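Local coordinates for protein phospho-furanose lactonase (Mycoplasma synoviae, PDB 3OVG) that hydrolyses D-xylono-1,4-lactone 5-phosphate and L-arabino-1,4-lactone 5-phosphate, using two zinc ions per subunit, at residues L46-S51 with T81-N86; T99-A104 with S111-V116; E129-M134 with D331-F336; K200-F205 with D210-S215. All blocks are in the same frame, centred on the assembly; numbering follows the deposited sequence.

In the fold
All four contacts belong to a TIM-barrel fold of the phosphotriesterase family. Contact 4 is buried and joins a barrel strand to the helix before it, through aliphatic side chains. Contact 2 is also buried, but largely aromatic, and packs the loop after strand 94-97 against the short helix 113-116. Contact 1 is partly buried and joins two outer helices, with a close fit of I84 on S51 and a carboxylate at the exposed edge. Contact 3 is a single surface salt bridge. It touches contact 2 through T99 and E129, and contact 4 through F336 and F205 and a long, weak ion pair of D331 with K211. Contact 4 is nested within the chain loop that contact 3 closes.

Contact 1 (L46-S51 with T81-N86); sequences LNVDAS and TLEIAN
I84 lays the end of its side chain against S51. Its methyl CD1 sits 3.4 Å from S51 CB, tighter than ordinary carbon packing. The first torsion of I84 sets CG1 opposite the carbonyl carbon (chi1 -62°), and CD1 carries on from there to S51. V48 CG1 is 4.4 Å from I84 CG1, a loose apolar contact. V48 meets E83 on the solvent side, where E83 is exposed. Its two methyls lie beside the carboxylate, with V48 CG2 3.9 Å from E83 OE2 and V48 CG1 4.0 Å from E83 OE1. These two side chains cross at about a right angle. Helices 48-60 and 78-88 are successive outer helices of the TIM barrel. The contact joins the first turn of the former to the middle of the latter. I84 also packs on I52 and F55 of helix 48-60, while T81 and A85 turn to strand 94-97. N47 is the N-cap of helix 48-60. Its OD1 accepts from A50 N at 2.8 Å in a nearly straight bond (170°), with the donor above the amide plane. S51 OG is 2.8 Å from N47 O. The backbone N of S51 bonds to that same oxygen from the opposite face of its plane. The hydroxyl of S51 is thus tied back into its own helix turn, while its CB meets I84. S51 also touches F29 and Y284, and its side chain is about 8 Å from that of the zinc ligand H28.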
loop_
_atom_site.group_PDB
_atom_site.type_symbol
_atom_site.label_atom_id
_atom_site.label_comp_id
_atom_site.label_asym_id
_atom_site.label_seq_id
_atom_site.Cartn_x
_atom_site.Cartn_y
_atom_site.Cartn_z
ATOM N N LEU A 46 -1.322 -26.463 -1.319
ATOM C CA LEU A 46 -1.103 -27.486 -0.310
ATOM C C LEU A 46 -1.905 -28.756 -0.514
ATOM O O LEU A 46 -2.020 -29.585 0.405
ATOM C CB LEU A 46 -1.449 -26.936 1.067
ATOM C CG LEU A 46 -0.473 -25.933 1.665
ATOM C CD1 LEU A 46 -1.167 -25.258 2.824
ATOM C CD2 LEU A 46 0.808 -26.638 2.122
ATOM N N ASN A 47 -2.455 -28.942 -1.701
ATOM C CA ASN A 47 -3.465 -29.979 -1.858
ATOM C C ASN A 47 -2.913 -31.183 -2.631
ATOM O O ASN A 47 -2.720 -31.163 -3.855
ATOM C CB ASN A 47 -4.755 -29.346 -2.445
ATOM C CG ASN A 47 -5.951 -30.268 -2.417
ATOM O OD1 ASN A 47 -5.811 -31.468 -2.560
ATOM N ND2 ASN A 47 -7.151 -29.696 -2.271
ATOM N N VAL A 48 -2.611 -32.233 -1.880
ATOM C CA VAL A 48 -2.124 -33.461 -2.456
ATOM C C VAL A 48 -3.155 -34.105 -3.402
ATOM O O VAL A 48 -2.819 -34.527 -4.515
ATOM C CB VAL A 48 -1.740 -34.471 -1.351
ATOM C CG1 VAL A 48 -1.646 -35.874 -1.917
ATOM C CG2 VAL A 48 -0.438 -34.059 -0.689
ATOM N N ASP A 49 -4.398 -34.209 -2.958
ATOM C CA ASP A 49 -5.424 -34.843 -3.791
ATOM C C ASP A 49 -5.567 -34.109 -5.106
ATOM O O ASP A 49 -5.635 -34.718 -6.134
ATOM C CB ASP A 49 -6.776 -34.937 -3.061
ATOM C CG ASP A 49 -6.722 -35.891 -1.878
ATOM O OD1 ASP A 49 -5.795 -36.743 -1.860
ATOM O OD2 ASP A 49 -7.590 -35.806 -0.967
ATOM N N ALA A 50 -5.615 -32.793 -5.070
ATOM C CA ALA A 50 -5.736 -32.025 -6.311
ATOM C C ALA A 50 -4.537 -32.183 -7.224
ATOM O O ALA A 50 -4.689 -32.158 -8.446
ATOM C CB ALA A 50 -5.976 -30.556 -6.017
ATOM N N SER A 51 -3.344 -32.297 -6.642
ATOM C CA SER A 51 -2.116 -32.382 -7.441
ATOM C C SER A 51 -2.074 -33.704 -8.192
ATOM O O SER A 51 -1.687 -33.782 -9.396
ATOM C CB SER A 51 -0.874 -32.247 -6.554
ATOM O OG SER A 51 -0.830 -30.971 -5.940
ATOM N N THR A 81 5.299 -34.074 -1.717
ATOM C CA THR A 81 5.661 -34.389 -3.120
ATOM C C THR A 81 5.878 -35.890 -3.286
ATOM O O THR A 81 5.490 -36.474 -4.298
ATOM C CB THR A 81 6.884 -33.596 -3.566
ATOM O OG1 THR A 81 6.584 -32.211 -3.413
ATOM C CG2 THR A 81 7.209 -33.866 -5.047
ATOM N N LEU A 82 6.475 -36.521 -2.272
ATOM C CA LEU A 82 6.608 -37.974 -2.278
ATOM C C LEU A 82 5.258 -38.653 -2.343
ATOM O O LEU A 82 5.149 -39.667 -3.035
ATOM C CB LEU A 82 7.402 -38.517 -1.074
ATOM C CG LEU A 82 8.926 -38.518 -1.248
ATOM C CD1 LEU A 82 9.610 -38.964 0.061
ATOM C CD2 LEU A 82 9.267 -39.469 -2.375
ATOM N N GLU A 83 4.255 -38.142 -1.611
ATOM C CA GLU A 83 2.904 -38.749 -1.677
ATOM C C GLU A 83 2.390 -38.695 -3.112
ATOM O O GLU A 83 1.770 -39.623 -3.587
ATOM C CB GLU A 83 1.861 -38.037 -0.816
ATOM C CG GLU A 83 2.066 -38.072 0.713
ATOM C CD GLU A 83 0.890 -37.402 1.425
ATOM O OE1 GLU A 83 -0.248 -37.905 1.287
ATOM O OE2 GLU A 83 1.090 -36.368 2.090
ATOM N N ILE A 84 2.619 -37.576 -3.786
ATOM C CA ILE A 84 2.177 -37.436 -5.160
ATOM C C ILE A 84 2.928 -38.442 -6.061
ATOM O O ILE A 84 2.318 -39.138 -6.852
ATOM C CB ILE A 84 2.343 -35.979 -5.667
ATOM C CG1 ILE A 84 1.466 -35.012 -4.842
ATOM C CG2 ILE A 84 2.035 -35.926 -7.145
ATOM C CD1 ILE A 84 1.872 -33.536 -4.919
ATOM N N ALA A 85 4.249 -38.555 -5.902
ATOM C CA ALA A 85 5.038 -39.466 -6.729
ATOM C C ALA A 85 4.555 -40.921 -6.573
ATOM O O ALA A 85 4.391 -41.647 -7.550
ATOM C CB ALA A 85 6.555 -39.353 -6.367
ATOM N N ASN A 86 4.346 -41.340 -5.330
ATOM C CA ASN A 86 3.931 -42.714 -5.043
ATOM C C ASN A 86 2.536 -43.004 -5.571
ATOM O O ASN A 86 2.234 -44.137 -5.958
ATOM C CB ASN A 86 3.961 -42.961 -3.528
ATOM C CG ASN A 86 5.347 -43.328 -3.036
ATOM O OD1 ASN A 86 5.991 -44.212 -3.591
ATOM N ND2 ASN A 86 5.798 -42.666 -1.993
#

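Contact 2 (T99-A104 with S111-V116); sequences TGFHKA and SSWLAV
F101 and W113 form the tight part of this contact. F101 CZ comes within 3.5 Å of W113 CZ2, and F101 CE1 is 3.7 Å from W113 NE1. The two planes meet at 44°, with the phenyl ring centroid 5.3 Å from that of the six-membered ring of W113, so the pair is an oblique one. L114 adds a CH-pi contact, with its CD1 over the face of F101, 4.1 Å from the ring centroid. With chi1 177° the branch extends away from the backbone N, and chi2 lays CD1 over the ring. L114 CB, 4.0 Å from F101 CE1, adds ordinary apolar packing. F101 lies in the loop after strand 94-97 of the TIM barrel. The next residue in that loop, H102, makes an edge-to-face ring pair with the zinc ligand H188. S112 caps helix 113-116, its OG accepting from A115 N. The looser side is at the partly exposed S111 and V116. Even there, these two pack on G34 and Y137 of the second subunit, and W113, itself buried, meets P142 of that subunit. I122 of helix 119-131 touches both F101 and W113, and A170 of helix 165-181 touches F101.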
loop_
_atom_site.group_PDB
_atom_site.type_symbol
_atom_site.label_atom_id
_atom_site.label_comp_id
_atom_site.label_asym_id
_atom_site.label_seq_id
_atom_site.Cartn_x
_atom_site.Cartn_y
_atom_site.Cartn_z
ATOM N N THR A 99 17.455 -29.455 -5.729
ATOM C CA THR A 99 18.153 -28.771 -4.635
ATOM C C THR A 99 18.563 -27.333 -5.065
ATOM O O THR A 99 18.043 -26.795 -6.030
ATOM C CB THR A 99 19.353 -29.608 -4.052
ATOM O OG1 THR A 99 19.903 -28.926 -2.926
ATOM C CG2 THR A 99 20.481 -29.815 -5.086
ATOM N N GLY A 100 19.427 -26.674 -4.318
ATOM C CA GLY A 100 19.850 -25.344 -4.715
ATOM C C GLY A 100 19.051 -24.145 -4.211
ATOM O O GLY A 100 18.489 -24.160 -3.128
ATOM N N PHE A 101 19.004 -23.097 -5.028
ATOM C CA PHE A 101 18.551 -21.777 -4.590
ATOM C C PHE A 101 17.672 -21.068 -5.603
ATOM O O PHE A 101 17.817 -21.290 -6.806
ATOM C CB PHE A 101 19.761 -20.922 -4.326
ATOM C CG PHE A 101 20.543 -21.400 -3.157
ATOM C CD1 PHE A 101 20.182 -21.009 -1.878
ATOM C CD2 PHE A 101 21.565 -22.302 -3.320
ATOM C CE1 PHE A 101 20.881 -21.469 -0.778
ATOM C CE2 PHE A 101 22.276 -22.778 -2.205
ATOM C CZ PHE A 101 21.930 -22.359 -0.952
ATOM N N HIS A 102 16.775 -20.219 -5.104
ATOM C CA HIS A 102 16.012 -19.315 -5.962
ATOM C C HIS A 102 16.805 -18.014 -6.170
ATOM O O HIS A 102 17.979 -17.935 -5.797
ATOM C CB HIS A 102 14.677 -19.009 -5.321
ATOM C CG HIS A 102 13.555 -18.999 -6.304
ATOM N ND1 HIS A 102 13.585 -18.237 -7.452
ATOM C CD2 HIS A 102 12.379 -19.672 -6.326
ATOM C CE1 HIS A 102 12.473 -18.437 -8.138
ATOM N NE2 HIS A 102 11.722 -19.301 -7.474
ATOM N N LYS A 103 16.179 -17.003 -6.771
ATOM C CA LYS A 103 16.824 -15.703 -6.923
ATOM C C LYS A 103 17.009 -15.049 -5.562
ATOM O O LYS A 103 16.294 -15.387 -4.582
ATOM C CB LYS A 103 15.965 -14.769 -7.797
ATOM C CG LYS A 103 14.578 -14.512 -7.242
ATOM C CD LYS A 103 13.669 -13.808 -8.261
ATOM C CE LYS A 103 12.267 -13.648 -7.706
ATOM N NZ LYS A 103 11.313 -13.002 -8.657
ATOM N N ALA A 104 17.934 -14.093 -5.527
ATOM C CA ALA A 104 18.375 -13.450 -4.284
ATOM C C ALA A 104 17.252 -12.776 -3.509
ATOM O O ALA A 104 17.324 -12.657 -2.286
ATOM C CB ALA A 104 19.444 -12.433 -4.579
ATOM N N SER A 111 21.726 -11.972 6.386
ATOM C CA SER A 111 21.878 -13.016 7.400
ATOM C C SER A 111 21.471 -14.431 6.947
ATOM O O SER A 111 21.633 -15.378 7.700
ATOM C CB SER A 111 21.026 -12.650 8.603
ATOM O OG SER A 111 19.683 -12.426 8.158
ATOM N N SER A 112 20.936 -14.564 5.737
ATOM C CA SER A 112 20.538 -15.863 5.223
ATOM C C SER A 112 21.779 -16.755 5.056
ATOM O O SER A 112 22.872 -16.247 4.904
ATOM C CB SER A 112 19.876 -15.688 3.862
ATOM O OG SER A 112 20.859 -15.540 2.869
ATOM N N TRP A 113 21.608 -18.077 5.027
ATOM C CA TRP A 113 22.777 -18.963 4.886
ATOM C C TRP A 113 23.448 -18.811 3.507
ATOM O O TRP A 113 24.669 -18.969 3.375
ATOM C CB TRP A 113 22.442 -20.430 5.228
ATOM C CG TRP A 113 21.666 -21.232 4.186
ATOM C CD1 TRP A 113 20.426 -20.948 3.651
ATOM C CD2 TRP A 113 22.080 -22.464 3.591
ATOM N NE1 TRP A 113 20.059 -21.936 2.756
ATOM C CE2 TRP A 113 21.057 -22.875 2.710
ATOM C CE3 TRP A 113 23.223 -23.273 3.728
ATOM C CZ2 TRP A 113 21.147 -24.053 1.971
ATOM C CZ3 TRP A 113 23.296 -24.443 3.007
ATOM C CH2 TRP A 113 22.267 -24.822 2.136
ATOM N N LEU A 114 22.658 -18.470 2.491
ATOM C CA LEU A 114 23.240 -18.170 1.179
ATOM C C LEU A 114 24.236 -17.027 1.287
ATOM O O LEU A 114 25.304 -17.064 0.692
ATOM C CB LEU A 114 22.161 -17.819 0.155
ATOM C CG LEU A 114 22.693 -17.422 -1.231
ATOM C CD1 LEU A 114 23.590 -18.515 -1.718
ATOM C CD2 LEU A 114 21.493 -17.193 -2.169
ATOM N N ALA A 115 23.888 -16.005 2.060
ATOM C CA ALA A 115 24.728 -14.824 2.164
ATOM C C ALA A 115 25.974 -15.122 2.980
ATOM O O ALA A 115 27.068 -14.687 2.633
ATOM C CB ALA A 115 23.936 -13.680 2.831
ATOM N N VAL A 116 25.791 -15.859 4.076
ATOM C CA VAL A 116 26.795 -15.952 5.124
ATOM C C VAL A 116 27.702 -17.183 5.071
ATOM O O VAL A 116 28.872 -17.126 5.457
ATOM C CB VAL A 116 26.094 -15.897 6.491
ATOM C CG1 VAL A 116 26.973 -16.466 7.551
ATOM C CG2 VAL A 116 25.692 -14.454 6.784
#

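Contact 3 (E129-M134 with D331-F336); sequences EIEEGM and DEKRNF
E131 and K333 meet through one salt bridge, and this pair makes up the whole contact. The ionic part is K333 NZ, a hydrogen-bond donor, with E131 OE2 at 3.0 Å. The ammonium does not lie in the carboxylate plane. It comes from above, 44° out of it. The grip is one-sided, since the other oxygen, E131 OE1, is 3.7 Å from K333 NZ. The other close approaches are of the lysine methylenes to the bonded oxygen. K333 CE is 3.3 Å from E131 OE2, and K333 CD stays 4.0 Å from it. The two side chains approach from opposite directions. Both are extended beyond CG, and this reach is needed because the CA atoms of E131 and K333 are 11.5 Å apart. Backbone bonds place the loop that carries K333, which runs between helices 313-327 and 343-351. D331 pairs with G182 and R334 with I179, at the end of helix 165-181. E131 sits in the last turn of helix 119-131 of the TIM-barrel domain, and its side chain also packs on T181. G133, with positive phi, takes the chain out of the helix. The contact therefore bridges residues about 200 apart in the chain, far from the zinc site. K333 is exposed and E131 partly so, and no other subunit touches either segment. Water probably screens the charges, so the bridge is likely to be a modest surface tie that can flex.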
loop_
_atom_site.group_PDB
_atom_site.type_symbol
_atom_site.label_atom_id
_atom_site.label_comp_id
_atom_site.label_asym_id
_atom_site.label_seq_id
_atom_site.Cartn_x
_atom_site.Cartn_y
_atom_site.Cartn_z
ATOM N N GLU A 129 22.123 -33.484 -0.851
ATOM C CA GLU A 129 20.740 -33.686 -1.284
ATOM C C GLU A 129 20.661 -34.545 -2.546
ATOM O O GLU A 129 19.739 -35.332 -2.698
ATOM C CB GLU A 129 20.011 -32.362 -1.496
ATOM C CG GLU A 129 19.782 -31.586 -0.203
ATOM C CD GLU A 129 18.437 -30.861 -0.179
ATOM O OE1 GLU A 129 18.149 -30.013 -1.083
ATOM O OE2 GLU A 129 17.677 -31.156 0.757
ATOM N N ILE A 130 21.612 -34.361 -3.451
ATOM C CA ILE A 130 21.708 -35.161 -4.680
ATOM C C ILE A 130 22.141 -36.630 -4.375
ATOM O O ILE A 130 21.614 -37.579 -4.952
ATOM C CB ILE A 130 22.719 -34.513 -5.667
ATOM C CG1 ILE A 130 22.279 -33.103 -6.103
ATOM C CG2 ILE A 130 22.907 -35.369 -6.895
ATOM C CD1 ILE A 130 21.052 -33.089 -7.058
ATOM N N GLU A 131 23.082 -36.809 -3.442
ATOM C CA GLU A 131 23.727 -38.110 -3.235
ATOM C C GLU A 131 23.336 -38.880 -1.964
ATOM O O GLU A 131 23.479 -40.098 -1.923
ATOM C CB GLU A 131 25.274 -38.001 -3.363
ATOM C CG GLU A 131 25.704 -37.495 -4.757
ATOM C CD GLU A 131 27.199 -37.583 -5.024
ATOM O OE1 GLU A 131 28.024 -37.440 -4.069
ATOM O OE2 GLU A 131 27.532 -37.752 -6.221
ATOM N N GLU A 132 22.845 -38.206 -0.938
ATOM C CA GLU A 132 22.406 -38.927 0.239
ATOM C C GLU A 132 20.887 -38.909 0.386
ATOM O O GLU A 132 20.250 -39.956 0.515
ATOM C CB GLU A 132 23.078 -38.353 1.481
ATOM C CG GLU A 132 24.583 -38.588 1.490
ATOM C CD GLU A 132 25.246 -37.867 2.641
ATOM O OE1 GLU A 132 24.774 -38.040 3.781
ATOM O OE2 GLU A 132 26.215 -37.121 2.407
ATOM N N GLY A 133 20.317 -37.712 0.377
ATOM C CA GLY A 133 18.875 -37.561 0.487
ATOM C C GLY A 133 18.501 -36.114 0.772
ATOM O O GLY A 133 19.247 -35.400 1.442
HETATM N N MSE A 134 17.344 -35.677 0.264
HETATM C CA MSE A 134 16.842 -34.355 0.611
HETATM C C MSE A 134 16.494 -34.225 2.087
HETATM O O MSE A 134 15.914 -35.125 2.679
HETATM C CB MSE A 134 15.628 -34.021 -0.226
HETATM C CG MSE A 134 16.023 -33.745 -1.670
HETATM SE SE MSE A 134 14.425 -33.503 -2.781
HETATM C CE MSE A 134 13.828 -35.398 -2.734
ATOM N N ASP A 331 25.671 -36.700 -15.770
ATOM C CA ASP A 331 26.995 -36.877 -16.373
ATOM C C ASP A 331 27.759 -37.783 -15.451
ATOM O O ASP A 331 27.323 -37.999 -14.311
ATOM C CB ASP A 331 27.760 -35.554 -16.427
ATOM C CG ASP A 331 27.537 -34.814 -17.702
ATOM O OD1 ASP A 331 26.782 -35.334 -18.560
ATOM O OD2 ASP A 331 28.121 -33.728 -17.843
ATOM N N GLU A 332 28.895 -38.299 -15.928
ATOM C CA GLU A 332 29.853 -38.913 -15.031
ATOM C C GLU A 332 30.382 -37.807 -14.114
ATOM O O GLU A 332 30.519 -36.652 -14.538
ATOM C CB GLU A 332 31.032 -39.567 -15.779
ATOM C CG GLU A 332 30.677 -40.830 -16.621
ATOM C CD GLU A 332 29.701 -41.795 -15.917
ATOM O OE1 GLU A 332 30.087 -42.465 -14.908
ATOM O OE2 GLU A 332 28.537 -41.888 -16.396
ATOM N N LYS A 333 30.693 -38.200 -12.878
ATOM C CA LYS A 333 31.289 -37.336 -11.866
ATOM C C LYS A 333 32.675 -36.838 -12.261
ATOM O O LYS A 333 33.443 -37.550 -12.908
ATOM C CB LYS A 333 31.447 -38.095 -10.565
ATOM C CG LYS A 333 30.182 -38.617 -9.994
ATOM C CD LYS A 333 30.499 -39.020 -8.544
ATOM C CE LYS A 333 29.416 -39.844 -7.905
ATOM N NZ LYS A 333 29.665 -39.844 -6.402
ATOM N N ARG A 334 32.975 -35.600 -11.883
ATOM C CA ARG A 334 34.275 -35.003 -12.118
ATOM C C ARG A 334 34.722 -34.371 -10.827
ATOM O O ARG A 334 33.917 -34.155 -9.927
ATOM C CB ARG A 334 34.190 -33.918 -13.191
ATOM C CG ARG A 334 33.861 -34.491 -14.558
ATOM C CD ARG A 334 33.966 -33.419 -15.639
ATOM N NE ARG A 334 32.751 -32.633 -15.780
ATOM C CZ ARG A 334 32.706 -31.301 -15.833
ATOM N NH1 ARG A 334 33.812 -30.572 -15.737
ATOM N NH2 ARG A 334 31.532 -30.686 -15.975
ATOM N N ASN A 335 36.018 -34.105 -10.732
ATOM C CA ASN A 335 36.555 -33.238 -9.695
ATOM C C ASN A 335 36.416 -31.800 -10.156
ATOM O O ASN A 335 36.509 -31.501 -11.354
ATOM C CB ASN A 335 38.032 -33.525 -9.485
ATOM C CG ASN A 335 38.287 -34.928 -8.984
ATOM O OD1 ASN A 335 37.834 -35.306 -7.898
ATOM N ND2 ASN A 335 39.031 -35.711 -9.769
ATOM N N PHE A 336 36.185 -30.905 -9.218
ATOM C CA PHE A 336 36.070 -29.500 -9.553
ATOM C C PHE A 336 37.470 -28.908 -9.637
ATOM O O PHE A 336 38.222 -28.976 -8.663
ATOM C CB PHE A 336 35.283 -28.755 -8.476
ATOM C CG PHE A 336 35.322 -27.264 -8.644
ATOM C CD1 PHE A 336 34.732 -26.665 -9.751
ATOM C CD2 PHE A 336 35.961 -26.464 -7.719
ATOM C CE1 PHE A 336 34.782 -25.310 -9.925
ATOM C CE2 PHE A 336 35.992 -25.091 -7.882
ATOM C CZ PHE A 336 35.411 -24.518 -8.990
#

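Contact 4 (K200-F205 with D210-S215); sequences KHLIGF and DKIQIS
I212 points its CD1 methyl at helix 195-205 and meets L202 first. I212 CD1 is 3.6 Å from L202 CB and 3.8 Å from L202 CD1. A second branch, I212 CG2, lies 3.9 Å from L202 CD1, so the leucine methyl touches both arms of the isoleucine. I203, partly exposed, adds a lighter touch, with its CG1 4.2 Å from I212 CD1 and its side chain at about a right angle to that of I212. The contact is wholly aliphatic. In I212, CG1 is set opposite the carbonyl carbon (chi1 -55°), and the extended chain then takes CD1 out to the helix. Helix 195-205 and strand 212-215 are the second and third elements of the beta-alpha-beta unit that starts with strand 185-190, a repeating theme of the TIM barrel. L202 also packs on V187 of that first strand and on L171 of helix 165-181, so it fills the layer between helices and barrel wall. The backbone of Q213 bonds to I185 and V187 of one neighbouring strand, and that of I212 to T236 of the other. K211, just before the strand, also bonds to I185. Q213 turns the other way from I212, and its NE2 bonds to T270. H201 and F205 pack on helices 343-351 and 165-181, and H201 also meets Q291 of the third subunit. At the far end of the strand, S215 OG is hydrogen-bonded to ND1 of the zinc ligand H26, and the next residue, H216, binds the second zinc.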
loop_
_atom_site.group_PDB
_atom_site.type_symbol
_atom_site.label_atom_id
_atom_site.label_comp_id
_atom_site.label_asym_id
_atom_site.label_seq_id
_atom_site.Cartn_x
_atom_site.Cartn_y
_atom_site.Cartn_z
ATOM N N LYS A 200 27.037 -18.280 -19.736
ATOM C CA LYS A 200 28.496 -18.140 -19.770
ATOM C C LYS A 200 29.124 -18.367 -18.413
ATOM O O LYS A 200 30.196 -18.965 -18.299
ATOM C CB LYS A 200 28.869 -16.768 -20.310
ATOM C CG LYS A 200 28.527 -16.648 -21.796
ATOM C CD LYS A 200 28.173 -15.214 -22.168
ATOM C CE LYS A 200 29.334 -14.438 -22.733
ATOM N NZ LYS A 200 28.854 -13.160 -23.407
ATOM N N HIS A 201 28.452 -17.910 -17.362
ATOM C CA HIS A 201 29.041 -18.061 -16.045
ATOM C C HIS A 201 29.129 -19.528 -15.691
ATOM O O HIS A 201 30.183 -19.994 -15.301
ATOM C CB HIS A 201 28.292 -17.245 -14.970
ATOM C CG HIS A 201 28.351 -15.776 -15.202
ATOM N ND1 HIS A 201 27.361 -14.908 -14.790
ATOM C CD2 HIS A 201 29.287 -15.019 -15.821
ATOM C CE1 HIS A 201 27.684 -13.680 -15.151
ATOM N NE2 HIS A 201 28.847 -13.722 -15.779
ATOM N N LEU A 202 28.035 -20.257 -15.834
ATOM C CA LEU A 202 28.009 -21.660 -15.438
ATOM C C LEU A 202 29.096 -22.413 -16.168
ATOM O O LEU A 202 29.813 -23.204 -15.571
ATOM C CB LEU A 202 26.635 -22.294 -15.735
ATOM C CG LEU A 202 25.537 -21.838 -14.793
ATOM C CD1 LEU A 202 24.241 -22.391 -15.334
ATOM C CD2 LEU A 202 25.806 -22.347 -13.376
ATOM N N ILE A 203 29.189 -22.170 -17.471
ATOM C CA ILE A 203 30.178 -22.798 -18.306
ATOM C C ILE A 203 31.554 -22.328 -17.908
ATOM O O ILE A 203 32.487 -23.099 -17.907
ATOM C CB ILE A 203 29.926 -22.458 -19.788
ATOM C CG1 ILE A 203 28.649 -23.159 -20.278
ATOM C CG2 ILE A 203 31.150 -22.824 -20.607
ATOM C CD1 ILE A 203 28.080 -22.592 -21.647
ATOM N N GLY A 204 31.671 -21.061 -17.528
ATOM C CA GLY A 204 32.932 -20.553 -17.018
ATOM C C GLY A 204 33.404 -21.248 -15.740
ATOM O O GLY A 204 34.611 -21.369 -15.501
ATOM N N PHE A 205 32.472 -21.675 -14.893
ATOM C CA PHE A 205 32.859 -22.423 -13.707
ATOM C C PHE A 205 33.276 -23.849 -14.067
ATOM O O PHE A 205 33.861 -24.544 -13.245
ATOM C CB PHE A 205 31.738 -22.477 -12.679
ATOM C CG PHE A 205 31.561 -21.218 -11.919
ATOM C CD1 PHE A 205 32.539 -20.794 -11.030
ATOM C CD2 PHE A 205 30.421 -20.453 -12.094
ATOM C CE1 PHE A 205 32.370 -19.619 -10.297
ATOM C CE2 PHE A 205 30.235 -19.276 -11.383
ATOM C CZ PHE A 205 31.214 -18.846 -10.481
ATOM N N ASP A 210 25.685 -29.086 -21.732
ATOM C CA ASP A 210 24.681 -30.103 -22.017
ATOM C C ASP A 210 23.740 -30.423 -20.869
ATOM O O ASP A 210 22.719 -31.097 -21.078
ATOM C CB ASP A 210 25.336 -31.408 -22.467
ATOM C CG ASP A 210 24.977 -31.752 -23.876
ATOM O OD1 ASP A 210 25.517 -31.070 -24.787
ATOM O OD2 ASP A 210 24.133 -32.683 -24.064
ATOM N N LYS A 211 24.107 -29.984 -19.674
ATOM C CA LYS A 211 23.337 -30.242 -18.442
ATOM C C LYS A 211 22.490 -29.034 -18.001
ATOM O O LYS A 211 21.801 -29.077 -16.951
ATOM C CB LYS A 211 24.280 -30.585 -17.291
ATOM C CG LYS A 211 25.071 -31.868 -17.424
ATOM C CD LYS A 211 24.166 -33.112 -17.433
ATOM C CE LYS A 211 23.745 -33.495 -18.869
ATOM N NZ LYS A 211 23.433 -34.940 -18.969
ATOM N N ILE A 212 22.526 -27.972 -18.803
ATOM C CA ILE A 212 21.978 -26.688 -18.389
ATOM C C ILE A 212 20.687 -26.343 -19.100
ATOM O O ILE A 212 20.652 -26.228 -20.333
ATOM C CB ILE A 212 22.974 -25.525 -18.669
ATOM C CG1 ILE A 212 24.339 -25.785 -18.009
ATOM C CG2 ILE A 212 22.331 -24.127 -18.324
ATOM C CD1 ILE A 212 25.322 -24.615 -18.184
ATOM N N GLN A 213 19.639 -26.141 -18.313
ATOM C CA GLN A 213 18.445 -25.466 -18.815
ATOM C C GLN A 213 18.292 -24.059 -18.235
ATOM O O GLN A 213 18.587 -23.806 -17.031
ATOM C CB GLN A 213 17.202 -26.255 -18.445
ATOM C CG GLN A 213 16.968 -27.504 -19.276
ATOM C CD GLN A 213 15.807 -28.304 -18.731
ATOM O OE1 GLN A 213 15.973 -29.061 -17.763
ATOM N NE2 GLN A 213 14.622 -28.151 -19.347
ATOM N N ILE A 214 17.819 -23.145 -19.084
ATOM C CA ILE A 214 17.506 -21.808 -18.630
ATOM C C ILE A 214 16.018 -21.507 -18.826
ATOM O O ILE A 214 15.518 -21.535 -19.950
ATOM C CB ILE A 214 18.372 -20.736 -19.311
ATOM C CG1 ILE A 214 19.860 -21.009 -19.060
ATOM C CG2 ILE A 214 18.011 -19.348 -18.745
ATOM C CD1 ILE A 214 20.756 -19.886 -19.555
ATOM N N SER A 215 15.317 -21.203 -17.734
ATOM C CA SER A 215 13.854 -21.042 -17.778
ATOM C C SER A 215 13.427 -19.585 -17.987
ATOM O O SER A 215 14.205 -18.660 -17.709
ATOM C CB SER A 215 13.219 -21.577 -16.475
ATOM O OG SER A 215 12.723 -22.895 -16.642
#